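Local coordinates for protein soluble lytic murein transglycosylase (Pseudomonas aeruginosa, PDB 5OHU) that probably cleaves the glycan strands of peptidoglycan, as a lytic transglycosylase of the Slt family with both exolytic and endolytic turnover activity, at residues A[485-496]-A[551-562]. Sequence-based numbering, arbitrary orientation.
Sequences EAKNRGLHSSWI and IRLGAAYLSQVH
Trp495 and Leu558 both swing CG away from the backbone N and beside the carbonyl carbon (chi1 -168° and -175°), which sets the leucine across the indole, and CD1 of Leu558 lies over one face of the six-membered ring, 3.4 Å from Trp495 CH2. The same indole meets His562 obliquely, Trp495 CZ3 standing 3.6 Å from His562 CD2. Leu491 divides its two methyls: CD2 makes a CH-pi contact over a face of the imidazole, 4.0 Å from the centroid of the His562 ring, while CD1 packs against CG of Leu558. CB of Ala555 meets both Ile496 CD1, at 3.5 Å, and Glu485 CB, at 3.7 Å.

Toward the other end, the bent Glu485 chain lays its carboxylate against the aliphatic part of Arg552, Glu485 CD to Arg552 CG 3.4 Å, without a salt bridge to that guanidinium. A water instead ties the segments together, donating to Glu485 OE1 and to Arg552 O (2.7 Å) and accepting from NH1 of Arg489, a residue whose CD rests on Ala556.

A Schellman motif with Gly490 at C-prime ends helix 479-488; the turn then presents Leu491, and the start of helix 493-504 Trp495 and Ile496, to helix 547-564 within the lysozyme-like SLT domain. Helices 569-578 and 605-624 also pack against Trp495, with Ser573 OG hydrogen-bonded to Trp495 NE1, and helix 524-534 packs on Ala556.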
loop_
_atom_site.group_PDB
_atom_site.type_symbol
_atom_site.label_atom_id
_atom_site.label_comp_id
_atom_site.label_asym_id
_atom_site.label_seq_id
_atom_site.Cartn_x
_atom_site.Cartn_y
_atom_site.Cartn_z
ATOM N N GLU A 485 -27.892 -14.981 -4.493
ATOM C CA GLU A 485 -28.159 -13.615 -4.057
ATOM C C GLU A 485 -27.969 -12.633 -5.191
ATOM O O GLU A 485 -28.697 -11.638 -5.276
ATOM C CB GLU A 485 -27.300 -13.239 -2.852
ATOM C CG GLU A 485 -27.433 -14.258 -1.717
ATOM C CD GLU A 485 -28.776 -14.167 -1.014
ATOM O OE1 GLU A 485 -29.339 -13.042 -0.953
ATOM O OE2 GLU A 485 -29.282 -15.235 -0.558
ATOM N N ALA A 486 -27.006 -12.888 -6.081
ATOM C CA ALA A 486 -26.929 -12.050 -7.270
ATOM C C ALA A 486 -28.245 -12.088 -8.039
ATOM O O ALA A 486 -28.748 -11.047 -8.485
ATOM C CB ALA A 486 -25.783 -12.494 -8.169
ATOM N N LYS A 487 -28.818 -13.284 -8.196
ATOM C CA LYS A 487 -30.075 -13.421 -8.919
ATOM C C LYS A 487 -31.201 -12.692 -8.199
ATOM O O LYS A 487 -31.932 -11.911 -8.814
ATOM C CB LYS A 487 -30.418 -14.902 -9.092
ATOM C CG LYS A 487 -31.730 -15.121 -9.835
ATOM C CD LYS A 487 -31.868 -16.535 -10.367
ATOM C CE LYS A 487 -33.312 -16.816 -10.723
ATOM N NZ LYS A 487 -34.224 -16.460 -9.589
ATOM N N ASN A 488 -31.344 -12.934 -6.885
ATOM C CA ASN A 488 -32.345 -12.238 -6.071
ATOM C C ASN A 488 -32.250 -10.722 -6.187
ATOM O O ASN A 488 -33.276 -10.034 -6.248
ATOM C CB ASN A 488 -32.213 -12.641 -4.604
ATOM C CG ASN A 488 -32.641 -14.075 -4.345
ATOM O OD1 ASN A 488 -33.097 -14.784 -5.243
ATOM N ND2 ASN A 488 -32.472 -14.512 -3.105
ATOM N N ARG A 489 -31.037 -10.175 -6.206
ATOM C CA ARG A 489 -30.869 -8.728 -6.239
ATOM C C ARG A 489 -30.708 -8.172 -7.654
ATOM O O ARG A 489 -30.416 -6.985 -7.811
ATOM C CB ARG A 489 -29.676 -8.326 -5.357
ATOM C CG ARG A 489 -29.822 -8.749 -3.897
ATOM C CD ARG A 489 -30.791 -7.859 -3.156
ATOM N NE ARG A 489 -32.174 -8.366 -3.200
ATOM C CZ ARG A 489 -32.640 -9.435 -2.546
ATOM N NH1 ARG A 489 -31.848 -10.147 -1.753
ATOM N NH2 ARG A 489 -33.910 -9.781 -2.681
ATOM N N GLY A 490 -30.869 -8.999 -8.683
ATOM C CA GLY A 490 -30.779 -8.480 -10.046
ATOM C C GLY A 490 -29.400 -8.052 -10.507
ATOM O O GLY A 490 -29.281 -7.133 -11.335
ATOM N N LEU A 491 -28.352 -8.703 -10.007
ATOM C CA LEU A 491 -26.981 -8.360 -10.359
ATOM C C LEU A 491 -26.362 -9.417 -11.260
ATOM O O LEU A 491 -26.702 -10.601 -11.175
ATOM C CB LEU A 491 -26.103 -8.202 -9.109
ATOM C CG LEU A 491 -26.660 -7.257 -8.043
ATOM C CD1 LEU A 491 -25.702 -7.176 -6.874
ATOM C CD2 LEU A 491 -26.860 -5.889 -8.631
ATOM N N HIS A 492 -25.449 -8.973 -12.131
ATOM C CA HIS A 492 -24.588 -9.920 -12.831
ATOM C C HIS A 492 -23.792 -10.671 -11.779
ATOM O O HIS A 492 -23.100 -10.054 -10.963
ATOM C CB HIS A 492 -23.639 -9.206 -13.808
ATOM C CG HIS A 492 -24.318 -8.423 -14.896
ATOM N ND1 HIS A 492 -23.617 -7.823 -15.922
ATOM C CD2 HIS A 492 -25.622 -8.128 -15.116
ATOM C CE1 HIS A 492 -24.458 -7.201 -16.730
ATOM N NE2 HIS A 492 -25.681 -7.366 -16.262
ATOM N N SER A 493 -23.904 -11.996 -11.756
ATOM C CA SER A 493 -23.265 -12.722 -10.659
ATOM C C SER A 493 -21.740 -12.679 -10.757
ATOM O O SER A 493 -21.061 -12.785 -9.733
ATOM C CB SER A 493 -23.781 -14.160 -10.602
ATOM O OG SER A 493 -22.908 -15.035 -11.276
ATOM N N SER A 494 -21.183 -12.495 -11.953
ATOM C CA SER A 494 -19.745 -12.304 -12.064
ATOM C C SER A 494 -19.299 -11.064 -11.307
ATOM O O SER A 494 -18.189 -11.031 -10.769
ATOM C CB SER A 494 -19.329 -12.195 -13.528
ATOM O OG SER A 494 -19.947 -11.091 -14.141
ATOM N N TRP A 495 -20.155 -10.050 -11.235
ATOM C CA TRP A 495 -19.786 -8.819 -10.551
ATOM C C TRP A 495 -19.600 -9.057 -9.057
ATOM O O TRP A 495 -18.642 -8.557 -8.457
ATOM C CB TRP A 495 -20.846 -7.751 -10.809
ATOM C CG TRP A 495 -20.436 -6.368 -10.387
ATOM C CD1 TRP A 495 -19.177 -5.809 -10.456
ATOM C CD2 TRP A 495 -21.286 -5.370 -9.811
ATOM N NE1 TRP A 495 -19.207 -4.516 -9.968
ATOM C CE2 TRP A 495 -20.488 -4.224 -9.566
ATOM C CE3 TRP A 495 -22.650 -5.330 -9.484
ATOM C CZ2 TRP A 495 -21.011 -3.055 -9.001
ATOM C CZ3 TRP A 495 -23.176 -4.162 -8.927
ATOM C CH2 TRP A 495 -22.356 -3.038 -8.700
ATOM N N ILE A 496 -20.482 -9.848 -8.442
ATOM C CA ILE A 496 -20.370 -10.052 -7.007
ATOM C C ILE A 496 -19.168 -10.944 -6.668
ATOM O O ILE A 496 -18.492 -10.723 -5.656
ATOM C CB ILE A 496 -21.702 -10.599 -6.463
ATOM C CG1 ILE A 496 -21.752 -10.507 -4.949
ATOM C CG2 ILE A 496 -21.913 -12.038 -6.864
ATOM C CD1 ILE A 496 -23.107 -10.899 -4.392
ATOM N N ILE A 551 -22.637 -12.462 2.440
ATOM C CA ILE A 551 -23.023 -12.374 1.036
ATOM C C ILE A 551 -24.433 -11.816 0.893
ATOM O O ILE A 551 -24.711 -11.023 -0.014
ATOM C CB ILE A 551 -22.895 -13.755 0.378
ATOM C CG1 ILE A 551 -21.429 -14.178 0.370
ATOM C CG2 ILE A 551 -23.496 -13.730 -1.040
ATOM C CD1 ILE A 551 -21.228 -15.630 -0.085
ATOM N N ARG A 552 -25.345 -12.211 1.783
ATOM C CA ARG A 552 -26.720 -11.737 1.676
ATOM C C ARG A 552 -26.800 -10.233 1.893
ATOM O O ARG A 552 -27.462 -9.520 1.128
ATOM C CB ARG A 552 -27.608 -12.469 2.677
ATOM C CG ARG A 552 -27.930 -13.892 2.273
ATOM C CD ARG A 552 -28.555 -14.645 3.417
ATOM N NE ARG A 552 -29.918 -14.210 3.662
ATOM C CZ ARG A 552 -30.617 -14.541 4.742
ATOM N NH1 ARG A 552 -30.064 -15.302 5.681
ATOM N NH2 ARG A 552 -31.863 -14.103 4.882
ATOM N N LEU A 553 -26.142 -9.733 2.942
ATOM C CA LEU A 553 -26.101 -8.291 3.174
ATOM C C LEU A 553 -25.231 -7.582 2.154
ATOM O O LEU A 553 -25.577 -6.483 1.711
ATOM C CB LEU A 553 -25.613 -7.989 4.588
ATOM C CG LEU A 553 -26.564 -8.591 5.625
ATOM C CD1 LEU A 553 -26.015 -8.537 7.066
ATOM C CD2 LEU A 553 -27.887 -7.847 5.535
ATOM N N GLY A 554 -24.107 -8.181 1.766
ATOM C CA GLY A 554 -23.252 -7.528 0.787
ATOM C C GLY A 554 -23.910 -7.409 -0.579
ATOM O O GLY A 554 -23.779 -6.383 -1.254
ATOM N N ALA A 555 -24.616 -8.458 -1.012
ATOM C CA ALA A 555 -25.322 -8.399 -2.291
ATOM C C ALA A 555 -26.404 -7.336 -2.265
ATOM O O ALA A 555 -26.578 -6.598 -3.243
ATOM C CB ALA A 555 -25.940 -9.760 -2.630
ATOM N N ALA A 556 -27.155 -7.262 -1.163
ATOM C CA ALA A 556 -28.195 -6.249 -1.041
ATOM C C ALA A 556 -27.603 -4.843 -1.101
ATOM O O ALA A 556 -28.049 -4.005 -1.891
ATOM C CB ALA A 556 -28.977 -6.460 0.258
ATOM N N TYR A 557 -26.589 -4.568 -0.277
ATOM C CA TYR A 557 -25.962 -3.249 -0.306
ATOM C C TYR A 557 -25.403 -2.931 -1.691
ATOM O O TYR A 557 -25.607 -1.830 -2.217
ATOM C CB TYR A 557 -24.857 -3.158 0.748
ATOM C CG TYR A 557 -24.120 -1.851 0.633
ATOM C CD1 TYR A 557 -24.695 -0.677 1.114
ATOM C CD2 TYR A 557 -22.869 -1.788 0.037
ATOM C CE1 TYR A 557 -24.043 0.527 1.004
ATOM C CE2 TYR A 557 -22.203 -0.588 -0.084
ATOM C CZ TYR A 557 -22.798 0.566 0.402
ATOM O OH TYR A 557 -22.158 1.772 0.282
ATOM N N LEU A 558 -24.721 -3.896 -2.305
ATOM C CA LEU A 558 -24.186 -3.704 -3.648
ATOM C C LEU A 558 -25.290 -3.358 -4.647
ATOM O O LEU A 558 -25.083 -2.547 -5.560
ATOM C CB LEU A 558 -23.435 -4.965 -4.073
ATOM C CG LEU A 558 -22.689 -4.981 -5.404
ATOM C CD1 LEU A 558 -21.680 -3.848 -5.484
ATOM C CD2 LEU A 558 -22.005 -6.325 -5.576
ATOM N N SER A 559 -26.480 -3.940 -4.481
ATOM C CA SER A 559 -27.555 -3.628 -5.416
ATOM C C SER A 559 -28.089 -2.217 -5.206
ATOM O O SER A 559 -28.560 -1.595 -6.163
ATOM C CB SER A 559 -28.680 -4.658 -5.299
ATOM O OG SER A 559 -29.473 -4.403 -4.157
ATOM N N GLN A 560 -28.032 -1.703 -3.971
ATOM C CA GLN A 560 -28.395 -0.308 -3.711
ATOM C C GLN A 560 -27.440 0.658 -4.405
ATOM O O GLN A 560 -27.863 1.625 -5.044
ATOM C CB GLN A 560 -28.396 -0.032 -2.206
ATOM C CG GLN A 560 -29.659 -0.461 -1.485
ATOM C CD GLN A 560 -29.621 -0.128 0.006
ATOM O OE1 GLN A 560 -28.649 -0.428 0.707
ATOM N NE2 GLN A 560 -30.683 0.508 0.491
ATOM N N VAL A 561 -26.139 0.443 -4.249
ATOM C CA VAL A 561 -25.193 1.304 -4.945
ATOM C C VAL A 561 -25.404 1.177 -6.451
ATOM O O VAL A 561 -25.360 2.165 -7.192
ATOM C CB VAL A 561 -23.755 0.959 -4.521
ATOM C CG1 VAL A 561 -22.804 1.893 -5.163
ATOM C CG2 VAL A 561 -23.615 1.080 -3.008
ATOM N N HIS A 562 -25.727 -0.030 -6.905
ATOM C CA HIS A 562 -25.937 -0.285 -8.323
ATOM C C HIS A 562 -27.115 0.527 -8.865
ATOM O O HIS A 562 -26.994 1.206 -9.896
ATOM C CB HIS A 562 -26.139 -1.794 -8.507
ATOM C CG HIS A 562 -26.337 -2.241 -9.919
ATOM N ND1 HIS A 562 -27.526 -2.775 -10.359
ATOM C CD2 HIS A 562 -25.484 -2.320 -10.970
ATOM C CE1 HIS A 562 -27.415 -3.140 -11.626
ATOM N NE2 HIS A 562 -26.181 -2.886 -12.017
HETATM O O HOH W 1 -29.075 -10.287 -0.927
#